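Tellurite resistance protein of COG3793 (Nostoc punctiforme, PDB 2OU3) is of uncertain function but belongs to the TerB family linked to tellurite resistance, and binds zinc ions and an indole carbaldehyde. Local coordinates at residues 29-41 and 70-84. Residues are numbered along the deposited sequence; the frame is centred on the assembly and turned at random. Where two conformers were deposited one is given.
Sequences SSIYMKSVLTCAK and DLKTYEADEALEEVI. With I3A (1H-indole-3-carbaldehyde), chain E.
Lys34 lies across one face of the Tyr74 ring, its CG 3.6 Å from the ring centroid in a CH-pi contact 13° off the normal, while at the ring's edge, in plane, Glu78 OE1 accepts a very short hydrogen bond (2.5 Å) from Tyr74 OH. The indole of 1H-indole-3-carbaldehyde covers one face of Tyr32, and Val36 CG2 touches the opposite face near its rim; Ser29 OG donates to the ligand's aldehyde oxygen. Beyond CG the extended Lys34 chain carries NZ past the tyrosine to the syn lone pair of Asp70 OD2 (3.0 Å). A water joins that oxygen to Ser30 OG. Leu71 is a knob among Ser30, Met33, Lys34 and Leu37. Another water donates to Thr38 OG1 and Tyr74 OH and accepts from Glu78 N. OG1 and N of Thr38 reach Lys34 O from opposite faces of the carbonyl plane. Ala76, centre of an inverse gamma turn, sets CB against Leu37 CB. Lys41 NZ pairs with Asp77 OD1 at an implausibly short 2.4 Å, so the exact geometry of that salt bridge is doubtful; its pair with Glu75 OE1 is long and water-bridged. Val83 CG1 and Ile84 CG2 both press on Ser35 OG, which hydrogen-bonds Ile31 O. Helix 80-84 runs nearly antiparallel to 29-41 (169°). The connection from helix 65-73 wraps one side of a helix whose other side lines the indole pocket, within the all-helical TerB fold.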
loop_
_atom_site.group_PDB
_atom_site.type_symbol
_atom_site.label_atom_id
_atom_site.label_comp_id
_atom_site.label_asym_id
_atom_site.label_seq_id
_atom_site.Cartn_x
_atom_site.Cartn_y
_atom_site.Cartn_z
ATOM N N SER A 29 -7.410 15.510 0.209
ATOM C CA SER A 29 -7.215 14.355 1.082
ATOM C C SER A 29 -8.114 14.474 2.297
ATOM O O SER A 29 -8.756 13.495 2.712
ATOM C CB SER A 29 -5.735 14.197 1.512
ATOM O OG SER A 29 -4.902 13.826 0.407
ATOM N N SER A 30 -8.178 15.676 2.861
ATOM C CA SER A 30 -9.027 15.956 4.019
ATOM C C SER A 30 -10.518 15.699 3.751
ATOM O O SER A 30 -11.173 14.957 4.479
ATOM C CB SER A 30 -8.826 17.426 4.456
ATOM O OG SER A 30 -9.623 17.754 5.585
ATOM N N ILE A 31 -11.029 16.297 2.681
ATOM C CA ILE A 31 -12.429 16.145 2.285
ATOM C C ILE A 31 -12.751 14.671 1.976
ATOM O O ILE A 31 -13.764 14.126 2.449
ATOM C CB ILE A 31 -12.782 17.079 1.095
ATOM C CG1 ILE A 31 -12.695 18.552 1.510
ATOM C CG2 ILE A 31 -14.194 16.816 0.589
ATOM C CD1 ILE A 31 -12.601 19.518 0.332
ATOM N N TYR A 32 -11.853 14.009 1.244
ATOM C CA TYR A 32 -12.014 12.592 0.938
ATOM C C TYR A 32 -12.133 11.758 2.214
ATOM O O TYR A 32 -13.070 10.951 2.354
ATOM C CB TYR A 32 -10.840 12.099 0.114
ATOM C CG TYR A 32 -10.798 10.593 -0.122
ATOM C CD1 TYR A 32 -11.522 10.012 -1.148
ATOM C CD2 TYR A 32 -10.022 9.761 0.684
ATOM C CE1 TYR A 32 -11.487 8.641 -1.368
ATOM C CE2 TYR A 32 -9.981 8.403 0.474
ATOM C CZ TYR A 32 -10.686 7.840 -0.556
ATOM O OH TYR A 32 -10.608 6.480 -0.757
HETATM N N MSE A 33 -11.221 11.964 3.159
HETATM C CA MSE A 33 -11.224 11.205 4.416
HETATM C C MSE A 33 -12.424 11.525 5.273
HETATM O O MSE A 33 -12.970 10.645 5.918
HETATM C CB MSE A 33 -9.954 11.429 5.233
HETATM C CG MSE A 33 -8.781 10.661 4.730
HETATM SE SE MSE A 33 -9.111 8.745 4.609
HETATM C CE MSE A 33 -10.022 8.507 6.191
ATOM N N LYS A 34 -12.848 12.798 5.294
ATOM C CA LYS A 34 -14.080 13.157 5.987
ATOM C C LYS A 34 -15.270 12.410 5.396
ATOM O O LYS A 34 -16.150 11.969 6.110
ATOM C CB LYS A 34 -14.330 14.682 5.972
ATOM C CG LYS A 34 -13.379 15.420 6.938
ATOM C CD LYS A 34 -13.375 16.930 6.813
ATOM C CE LYS A 34 -12.504 17.562 7.918
ATOM N NZ LYS A 34 -12.504 19.056 7.901
ATOM N N SER A 35 -15.287 12.262 4.076
ATOM C CA SER A 35 -16.355 11.528 3.408
ATOM C C SER A 35 -16.339 10.059 3.842
ATOM O O SER A 35 -17.370 9.442 4.120
ATOM C CB SER A 35 -16.160 11.617 1.902
ATOM O OG SER A 35 -16.210 12.955 1.510
ATOM N N VAL A 36 -15.139 9.505 3.882
ATOM C CA VAL A 36 -14.935 8.106 4.226
ATOM C C VAL A 36 -15.412 7.868 5.643
ATOM O O VAL A 36 -16.142 6.900 5.895
ATOM C CB VAL A 36 -13.446 7.701 4.078
ATOM C CG1 VAL A 36 -13.153 6.367 4.830
ATOM C CG2 VAL A 36 -13.047 7.605 2.588
ATOM N N LEU A 37 -15.013 8.747 6.571
ATOM C CA LEU A 37 -15.432 8.618 7.959
ATOM C C LEU A 37 -16.935 8.774 8.111
ATOM O O LEU A 37 -17.565 8.014 8.866
ATOM C CB LEU A 37 -14.731 9.644 8.852
ATOM C CG LEU A 37 -13.228 9.483 9.000
ATOM C CD1 LEU A 37 -12.663 10.680 9.739
ATOM C CD2 LEU A 37 -12.931 8.152 9.716
ATOM N N THR A 38 -17.520 9.743 7.401
ATOM C CA THR A 38 -18.967 9.896 7.404
ATOM C C THR A 38 -19.650 8.606 6.931
ATOM O O THR A 38 -20.631 8.164 7.515
ATOM C CB THR A 38 -19.420 11.034 6.489
ATOM O OG1 THR A 38 -18.707 12.205 6.846
ATOM C CG2 THR A 38 -20.907 11.290 6.620
ATOM N N CYS A 39 -19.118 8.040 5.861
ATOM C CA CYS A 39 -19.641 6.829 5.258
ATOM C C CYS A 39 -19.550 5.631 6.217
ATOM O O CYS A 39 -20.523 4.922 6.406
ATOM C CB CYS A 39 -18.873 6.555 3.952
ATOM S SG CYS A 39 -19.685 5.573 2.686
ATOM N N ALA A 40 -18.374 5.420 6.800
ATOM C CA ALA A 40 -18.164 4.321 7.735
ATOM C C ALA A 40 -19.066 4.479 8.961
ATOM O O ALA A 40 -19.680 3.515 9.408
ATOM C CB ALA A 40 -16.720 4.253 8.166
ATOM N N LYS A 41 -19.142 5.696 9.500
ATOM C CA LYS A 41 -19.977 5.956 10.681
ATOM C C LYS A 41 -21.465 5.832 10.323
ATOM O O LYS A 41 -22.247 5.247 11.080
ATOM C CB LYS A 41 -19.667 7.331 11.256
ATOM C CG LYS A 41 -20.239 7.588 12.641
ATOM C CD LYS A 41 -20.231 9.079 12.950
ATOM C CE LYS A 41 -20.634 9.350 14.402
ATOM N NZ LYS A 41 -20.218 10.696 14.837
ATOM N N ASP A 70 -6.658 17.591 12.316
ATOM C CA ASP A 70 -8.045 18.023 12.089
ATOM C C ASP A 70 -9.022 16.817 11.967
ATOM O O ASP A 70 -10.172 16.895 12.430
ATOM C CB ASP A 70 -8.081 18.941 10.861
ATOM C CG ASP A 70 -9.442 19.460 10.540
ATOM O OD1 ASP A 70 -9.843 20.449 11.164
ATOM O OD2 ASP A 70 -10.065 18.925 9.605
ATOM N N LEU A 71 -8.577 15.706 11.395
ATOM C CA LEU A 71 -9.385 14.470 11.402
ATOM C C LEU A 71 -9.572 13.914 12.812
ATOM O O LEU A 71 -10.629 13.359 13.125
ATOM C CB LEU A 71 -8.768 13.381 10.497
ATOM C CG LEU A 71 -8.827 13.578 8.986
ATOM C CD1 LEU A 71 -8.010 12.513 8.217
ATOM C CD2 LEU A 71 -10.258 13.599 8.520
ATOM N N LYS A 72 -8.541 14.022 13.651
ATOM C CA LYS A 72 -8.631 13.541 15.036
ATOM C C LYS A 72 -9.803 14.149 15.796
ATOM O O LYS A 72 -10.486 13.443 16.524
ATOM C CB LYS A 72 -7.329 13.782 15.817
ATOM C CG LYS A 72 -6.229 12.809 15.404
ATOM C CD LYS A 72 -5.083 12.712 16.391
ATOM C CE LYS A 72 -3.869 13.523 15.976
ATOM N NZ LYS A 72 -2.577 12.805 16.277
ATOM N N THR A 73 -10.045 15.444 15.594
ATOM C CA THR A 73 -11.123 16.179 16.281
ATOM C C THR A 73 -12.438 16.217 15.485
ATOM O O THR A 73 -13.470 16.697 15.967
ATOM C CB THR A 73 -10.672 17.620 16.558
ATOM O OG1 THR A 73 -10.389 18.290 15.314
ATOM C CG2 THR A 73 -9.409 17.626 17.442
ATOM N N TYR A 74 -12.418 15.689 14.270
ATOM C CA TYR A 74 -13.578 15.749 13.414
ATOM C C TYR A 74 -14.674 14.810 13.891
ATOM O O TYR A 74 -14.451 13.614 14.106
ATOM C CB TYR A 74 -13.206 15.379 11.998
ATOM C CG TYR A 74 -14.345 15.467 10.985
ATOM C CD1 TYR A 74 -14.836 16.693 10.566
ATOM C CD2 TYR A 74 -14.835 14.318 10.357
ATOM C CE1 TYR A 74 -15.842 16.777 9.602
ATOM C CE2 TYR A 74 -15.848 14.390 9.398
ATOM C CZ TYR A 74 -16.330 15.621 9.020
ATOM O OH TYR A 74 -17.316 15.709 8.075
ATOM N N GLU A 75 -15.852 15.384 14.030
ATOM C CA GLU A 75 -17.054 14.654 14.347
ATOM C C GLU A 75 -17.771 14.449 13.020
ATOM O O GLU A 75 -18.253 15.405 12.393
ATOM C CB GLU A 75 -17.927 15.462 15.312
ATOM C CG GLU A 75 -17.669 15.143 16.790
ATOM C CD GLU A 75 -18.384 13.866 17.241
ATOM O OE1 GLU A 75 -17.877 12.757 16.952
ATOM O OE2 GLU A 75 -19.457 13.975 17.882
ATOM N N ALA A 76 -17.816 13.205 12.578
ATOM C CA ALA A 76 -18.302 12.887 11.249
ATOM C C ALA A 76 -19.818 12.818 11.265
ATOM O O ALA A 76 -20.399 11.774 10.970
ATOM C CB ALA A 76 -17.702 11.573 10.766
ATOM N N ASP A 77 -20.438 13.945 11.588
ATOM C CA ASP A 77 -21.881 14.032 11.723
ATOM C C ASP A 77 -22.511 14.931 10.663
ATOM O O ASP A 77 -23.677 15.309 10.787
ATOM C CB ASP A 77 -22.243 14.573 13.122
ATOM C CG ASP A 77 -21.763 13.664 14.259
ATOM O OD1 ASP A 77 -21.654 12.429 14.057
ATOM O OD2 ASP A 77 -21.515 14.200 15.366
ATOM N N GLU A 78 -21.754 15.259 9.615
ATOM C CA GLU A 78 -22.265 16.099 8.520
ATOM C C GLU A 78 -22.967 15.248 7.462
ATOM O O GLU A 78 -22.838 14.033 7.470
ATOM C CB GLU A 78 -21.125 16.860 7.863
ATOM C CG GLU A 78 -20.251 17.613 8.861
ATOM C CD GLU A 78 -19.250 18.496 8.156
ATOM O OE1 GLU A 78 -18.211 17.977 7.676
ATOM O OE2 GLU A 78 -19.547 19.701 8.044
ATOM N N ALA A 79 -23.718 15.885 6.559
ATOM C CA ALA A 79 -24.389 15.145 5.498
ATOM C C ALA A 79 -23.355 14.769 4.428
ATOM O O ALA A 79 -22.601 15.616 3.954
ATOM C CB ALA A 79 -25.544 15.958 4.908
ATOM N N LEU A 80 -23.288 13.491 4.090
ATOM C CA LEU A 80 -22.254 12.980 3.186
ATOM C C LEU A 80 -22.279 13.703 1.836
ATOM O O LEU A 80 -21.239 14.068 1.286
ATOM C CB LEU A 80 -22.439 11.489 2.988
ATOM C CG LEU A 80 -21.498 10.756 2.031
ATOM C CD1 LEU A 80 -20.027 10.897 2.362
ATOM C CD2 LEU A 80 -21.926 9.277 2.010
ATOM N N GLU A 81 -23.471 13.945 1.311
ATOM C CA GLU A 81 -23.572 14.662 0.025
ATOM C C GLU A 81 -23.037 16.082 0.081
ATOM O O GLU A 81 -22.561 16.622 -0.914
ATOM C CB GLU A 81 -25.024 14.686 -0.471
ATOM C CG GLU A 81 -26.014 15.481 0.409
ATOM C CD GLU A 81 -26.665 14.651 1.531
ATOM O OE1 GLU A 81 -26.160 13.555 1.880
ATOM O OE2 GLU A 81 -27.687 15.131 2.073
ATOM N N GLU A 82 -23.166 16.722 1.238
ATOM C CA GLU A 82 -22.622 18.072 1.416
ATOM C C GLU A 82 -21.097 18.051 1.523
ATOM O O GLU A 82 -20.418 18.936 1.008
ATOM C CB GLU A 82 -23.211 18.745 2.645
ATOM C CG GLU A 82 -24.744 18.912 2.567
ATOM C CD GLU A 82 -25.312 19.758 3.714
ATOM O OE1 GLU A 82 -24.521 20.290 4.534
ATOM O OE2 GLU A 82 -26.555 19.859 3.812
ATOM N N VAL A 83 -20.563 17.044 2.183
ATOM C CA VAL A 83 -19.130 16.932 2.310
ATOM C C VAL A 83 -18.467 16.780 0.929
ATOM O O VAL A 83 -17.517 17.510 0.600
ATOM C CB VAL A 83 -18.757 15.802 3.285
ATOM C CG1 VAL A 83 -17.222 15.662 3.375
ATOM C CG2 VAL A 83 -19.323 16.113 4.662
ATOM N N ILE A 84 -18.965 15.835 0.132
ATOM C CA ILE A 84 -18.330 15.522 -1.152
ATOM C C ILE A 84 -18.387 16.704 -2.102
ATOM O O ILE A 84 -17.463 16.918 -2.891
ATOM C CB ILE A 84 -18.853 14.202 -1.834
ATOM C CG1 ILE A 84 -20.297 14.359 -2.364
ATOM C CG2 ILE A 84 -18.700 13.000 -0.872
ATOM C CD1 ILE A 84 -20.750 13.289 -3.391
HETATM O O I3A E . -6.392 12.034 -1.162
HETATM C "C3'" I3A E . -6.601 10.832 -1.309
HETATM C C3 I3A E . -7.660 10.432 -2.267
HETATM C C2 I3A E . -7.957 9.134 -2.581
HETATM N N I3A E . -8.968 9.154 -3.515
HETATM C C8 I3A E . -9.336 10.416 -3.817
HETATM C C9 I3A E . -8.512 11.347 -3.034
HETATM C C4 I3A E . -8.652 12.736 -3.176
HETATM C C5 I3A E . -9.612 13.211 -4.037
HETATM C C6 I3A E . -10.408 12.343 -4.801
HETATM C C7 I3A E . -10.257 10.970 -4.686
HETATM O O HOH W 1 -8.690 17.085 7.966
HETATM O O HOH W 2 -13.051 20.082 10.962
HETATM O O HOH W 3 -19.483 14.174 8.596
HETATM O O HOH W 4 -17.423 10.744 14.627
#